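Antisigma-factor antagonist STAS (Rhodobacter sphaeroides, PDB 3LKL) probably transports sulfate or related anions across the membrane as a SulP-family protein, of which this is the C-terminal, probably regulatory STAS domain. Local coordinates at residues Arg17-Glu22 with Phe39-Glu44. Numbering follows the deposited sequence.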
ATOM      1  N   ARG A  17     -14.008  10.790 -13.041  1.00 10.41           N
ATOM      2  CA  ARG A  17     -12.772  11.046 -12.325  1.00 10.48           C
ATOM      3  C   ARG A  17     -12.195   9.719 -11.754  1.00  9.37           C
ATOM      4  O   ARG A  17     -12.948   8.890 -11.200  1.00 10.51           O
ATOM      5  CB  ARG A  17     -12.954  12.099 -11.203  1.00 10.84           C
ATOM      6  CG  ARG A  17     -11.621  12.382 -10.612  1.00 12.83           C
ATOM      7  CD  ARG A  17     -11.529  13.546  -9.714  1.00 14.92           C
ATOM      8  NE  ARG A  17     -11.878  14.836 -10.281  1.00 12.57           N
ATOM      9  CZ  ARG A  17     -11.010  15.717 -10.778  1.00 13.03           C
ATOM     10  NH1 ARG A  17      -9.707  15.471 -10.890  1.00 11.28           N
ATOM     11  NH2 ARG A  17     -11.463  16.873 -11.171  1.00 12.64           N
ATOM     12  N   THR A  18     -10.886   9.504 -11.906  1.00  8.37           N
ATOM     13  CA  THR A  18     -10.143   8.354 -11.241  1.00  7.96           C
ATOM     14  C   THR A  18      -9.244   8.911 -10.163  1.00  8.11           C
ATOM     15  O   THR A  18      -8.434   9.773 -10.387  1.00 10.50           O
ATOM     16  CB  THR A  18      -9.439   7.459 -12.290  1.00  7.90           C
ATOM     17  OG1 THR A  18     -10.428   7.041 -13.212  1.00  4.65           O
ATOM     18  CG2 THR A  18      -8.776   6.163 -11.710  1.00  7.59           C
ATOM     19  N   TYR A  19      -9.540   8.564  -8.918  1.00 10.38           N
ATOM     20  CA  TYR A  19      -8.633   8.817  -7.810  1.00 10.40           C
ATOM     21  C   TYR A  19      -7.634   7.664  -7.670  1.00 11.14           C
ATOM     22  O   TYR A  19      -8.046   6.527  -7.591  1.00 11.38           O
ATOM     23  CB  TYR A  19      -9.403   8.958  -6.509  1.00 11.07           C
ATOM     24  CG  TYR A  19     -10.183  10.235  -6.423  1.00  9.20           C
ATOM     25  CD1 TYR A  19     -11.487  10.304  -6.864  1.00  9.03           C
ATOM     26  CD2 TYR A  19      -9.607  11.372  -5.845  1.00  6.64           C
ATOM     27  CE1 TYR A  19     -12.185  11.522  -6.786  1.00  7.20           C
ATOM     28  CE2 TYR A  19     -10.262  12.591  -5.832  1.00  4.79           C
ATOM     29  CZ  TYR A  19     -11.567  12.648  -6.258  1.00  2.36           C
ATOM     30  OH  TYR A  19     -12.228  13.857  -6.177  1.00  3.19           O
ATOM     31  N   ARG A  20      -6.332   7.973  -7.575  1.00 11.55           N
ATOM     32  CA  ARG A  20      -5.274   6.954  -7.414  1.00 12.14           C
ATOM     33  C   ARG A  20      -4.736   7.077  -6.008  1.00 12.67           C
ATOM     34  O   ARG A  20      -4.191   8.117  -5.641  1.00 12.16           O
ATOM     35  CB  ARG A  20      -4.147   7.236  -8.400  1.00 15.27           C
ATOM     36  CG  ARG A  20      -3.050   6.202  -8.474  1.00 20.95           C
ATOM     37  CD  ARG A  20      -2.044   6.566  -9.536  1.00 27.34           C
ATOM     38  NE  ARG A  20      -2.524   6.203 -10.872  1.00 33.23           N
ATOM     39  CZ  ARG A  20      -1.871   6.473 -12.007  1.00 39.52           C
ATOM     40  NH1 ARG A  20      -2.377   6.099 -13.187  1.00 40.38           N
ATOM     41  NH2 ARG A  20      -0.705   7.127 -11.977  1.00 42.44           N
ATOM     42  N   VAL A  21      -4.978   6.037  -5.192  1.00 11.59           N
ATOM     43  CA  VAL A  21      -4.588   5.987  -3.806  1.00 12.32           C
ATOM     44  C   VAL A  21      -3.377   5.074  -3.707  1.00 12.18           C
ATOM     45  O   VAL A  21      -3.402   3.916  -4.168  1.00 13.17           O
ATOM     46  CB  VAL A  21      -5.690   5.433  -2.924  1.00 10.40           C
ATOM     47  CG1 VAL A  21      -5.265   5.547  -1.385  1.00 12.88           C
ATOM     48  CG2 VAL A  21      -6.962   6.187  -3.128  1.00 13.77           C
ATOM     49  N   GLU A  22      -2.324   5.632  -3.130  1.00 13.43           N
ATOM     50  CA  GLU A  22      -1.016   4.999  -2.983  1.00 14.47           C
ATOM     51  C   GLU A  22      -0.567   5.063  -1.553  1.00 15.63           C
ATOM     52  O   GLU A  22      -0.699   6.103  -0.908  1.00 16.65           O
ATOM     53  CB  GLU A  22       0.042   5.751  -3.805  1.00 15.43           C
ATOM     54  CG  GLU A  22      -0.306   5.717  -5.272  1.00 19.09           C
ATOM     55  CD  GLU A  22       0.736   6.348  -6.204  1.00 21.84           C
ATOM     56  OE1 GLU A  22       0.303   7.186  -7.035  1.00 20.22           O
ATOM     57  OE2 GLU A  22       1.940   5.969  -6.121  1.00 20.30           O
ATOM     58  N   PHE A  39     -16.302  15.585  -2.979  1.00 12.05           N
ATOM     59  CA  PHE A  39     -17.547  14.860  -2.942  1.00 15.42           C
ATOM     60  C   PHE A  39     -18.679  15.474  -3.734  1.00 17.20           C
ATOM     61  O   PHE A  39     -19.503  14.725  -4.345  1.00 19.81           O
ATOM     62  CB  PHE A  39     -17.938  14.572  -1.506  1.00 15.14           C
ATOM     63  CG  PHE A  39     -17.123  13.481  -0.888  1.00 13.14           C
ATOM     64  CD1 PHE A  39     -17.076  12.228  -1.491  1.00 14.00           C
ATOM     65  CD2 PHE A  39     -16.411  13.684   0.259  1.00 15.01           C
ATOM     66  CE1 PHE A  39     -16.354  11.241  -0.983  1.00 11.15           C
ATOM     67  CE2 PHE A  39     -15.676  12.675   0.830  1.00 15.69           C
ATOM     68  CZ  PHE A  39     -15.642  11.427   0.207  1.00 15.95           C
ATOM     69  N   ARG A  40     -18.685  16.790  -3.868  1.00 17.65           N
ATOM     70  CA  ARG A  40     -19.825  17.392  -4.524  1.00 19.09           C
ATOM     71  C   ARG A  40     -19.488  17.858  -5.921  1.00 19.78           C
ATOM     72  O   ARG A  40     -20.229  18.626  -6.488  1.00 18.91           O
ATOM     73  CB  ARG A  40     -20.365  18.519  -3.674  1.00 19.45           C
ATOM     74  CG  ARG A  40     -20.818  18.061  -2.216  1.00 22.76           C
ATOM     75  CD  ARG A  40     -20.817  19.229  -1.198  1.00 27.51           C
ATOM     76  NE  ARG A  40     -19.538  19.947  -1.348  1.00 31.65           N
ATOM     77  CZ  ARG A  40     -18.991  20.794  -0.484  1.00 34.54           C
ATOM     78  NH1 ARG A  40     -19.559  21.077   0.698  1.00 35.38           N
ATOM     79  NH2 ARG A  40     -17.830  21.354  -0.826  1.00 34.67           N
ATOM     80  N   GLU A  41     -18.385  17.405  -6.472  1.00 17.82           N
ATOM     81  CA  GLU A  41     -18.093  17.655  -7.840  1.00 17.57           C
ATOM     82  C   GLU A  41     -19.068  16.871  -8.654  1.00 17.88           C
ATOM     83  O   GLU A  41     -19.307  15.743  -8.396  1.00 18.70           O
ATOM     84  CB  GLU A  41     -16.672  17.261  -8.178  1.00 17.66           C
ATOM     85  CG  GLU A  41     -16.367  17.264  -9.654  1.00 14.90           C
ATOM     86  CD  GLU A  41     -14.993  16.797 -10.016  1.00 12.65           C
ATOM     87  OE1 GLU A  41     -14.305  16.188  -9.229  1.00 12.59           O
ATOM     88  OE2 GLU A  41     -14.608  17.028 -11.126  1.00 13.28           O
ATOM     89  N   PRO A  42     -19.641  17.474  -9.659  1.00 15.96           N
ATOM     90  CA  PRO A  42     -20.635  16.773 -10.426  1.00 16.40           C
ATOM     91  C   PRO A  42     -19.963  15.776 -11.329  1.00 16.24           C
ATOM     92  O   PRO A  42     -19.160  16.143 -12.126  1.00 14.42           O
ATOM     93  CB  PRO A  42     -21.285  17.888 -11.211  1.00 17.53           C
ATOM     94  CG  PRO A  42     -20.279  18.900 -11.311  1.00 14.90           C
ATOM     95  CD  PRO A  42     -19.580  18.880 -10.046  1.00 18.28           C
ATOM     96  N   LEU A  43     -20.285  14.509 -11.164  1.00 15.41           N
ATOM     97  CA  LEU A  43     -19.696  13.505 -11.972  1.00 14.43           C
ATOM     98  C   LEU A  43     -20.669  12.429 -12.221  1.00 13.99           C
ATOM     99  O   LEU A  43     -21.422  12.052 -11.383  1.00 14.33           O
ATOM    100  CB  LEU A  43     -18.481  12.904 -11.280  1.00 14.53           C
ATOM    101  CG  LEU A  43     -17.260  13.740 -10.945  1.00 13.58           C
ATOM    102  CD1 LEU A  43     -16.393  13.034  -9.955  1.00  9.78           C
ATOM    103  CD2 LEU A  43     -16.489  14.067 -12.128  1.00  5.90           C
ATOM    104  N   GLU A  44     -20.613  11.884 -13.390  1.00 11.72           N
ATOM    105  CA  GLU A  44     -21.335  10.633 -13.647  1.00 12.26           C
ATOM    106  C   GLU A  44     -20.679   9.340 -13.082  1.00 12.04           C
ATOM    107  O   GLU A  44     -21.356   8.376 -12.706  1.00 12.99           O
ATOM    108  CB  GLU A  44     -21.479  10.469 -15.170  1.00 11.03           C
ATOM    109  CG  GLU A  44     -22.321  11.507 -15.823  1.00 14.93           C
ATOM    110  CD  GLU A  44     -22.581  11.173 -17.299  1.00 17.15           C
ATOM    111  OE1 GLU A  44     -21.809  10.350 -17.897  1.00 18.56           O
ATOM    112  OE2 GLU A  44     -23.586  11.711 -17.832  1.00 20.56           O
TER
HETATM  113  O   HOH W   1     -14.375  14.453  -7.135  1.00 12.50           O
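A side-on, two-nitrogen salt bridge from Arg17 to Glu41 ties the beginning of a sheet strand to the loop that leads into its neighbour in this STAS domain. Residues 17-22 lie on strand 16-22, which runs between antiparallel strand 4-10 and parallel strand 45-50; residues 39-44 are the last part of the loop that leads from helix 30-35 into strand 45-50, so the contact closes the end of a beta-alpha-beta crossover. The two charged side chains cross at about a right angle, with the carboxylate of Glu41 at the edge of the guanidinium and the two planes turned 48° apart. Each oxygen has its own donor. Arg17 NE reaches the syn lone pair of Glu41 OE1 at 3.0 Å. Arg17 NH2 meets Glu41 OE2 at 3.1 Å, and its N-H path is the straighter of the two, at 166°. Arg17 leaves the strand with CG anti to the backbone N (chi1 -175°) and bends at chi3, which brings the NE edge round to the acid, while NH1 is taken up by Ser8 of strand 4-10. Nearer the backbone, Arg17 CB lies against Leu43 CD1 at 3.8 Å. Were Arg17 replaced by an alanine, the Glu41 carboxylate would probably lose this countercharge and be held less firmly, by a water on OE1, and Ser8 OG would lose this partner. The hydroxyl of Tyr19, two residues along the strand, is bonded to the backbone N of Asp38, just before the loop segment, and its ring packs edge-to-face with Phe37. A link from Tyr19 OH to the same water is doubtful, being modelled unusually short. The water itself donates to Glu41 OE1 at 2.7 Å, so that this oxygen receives both Arg17 NE and the water.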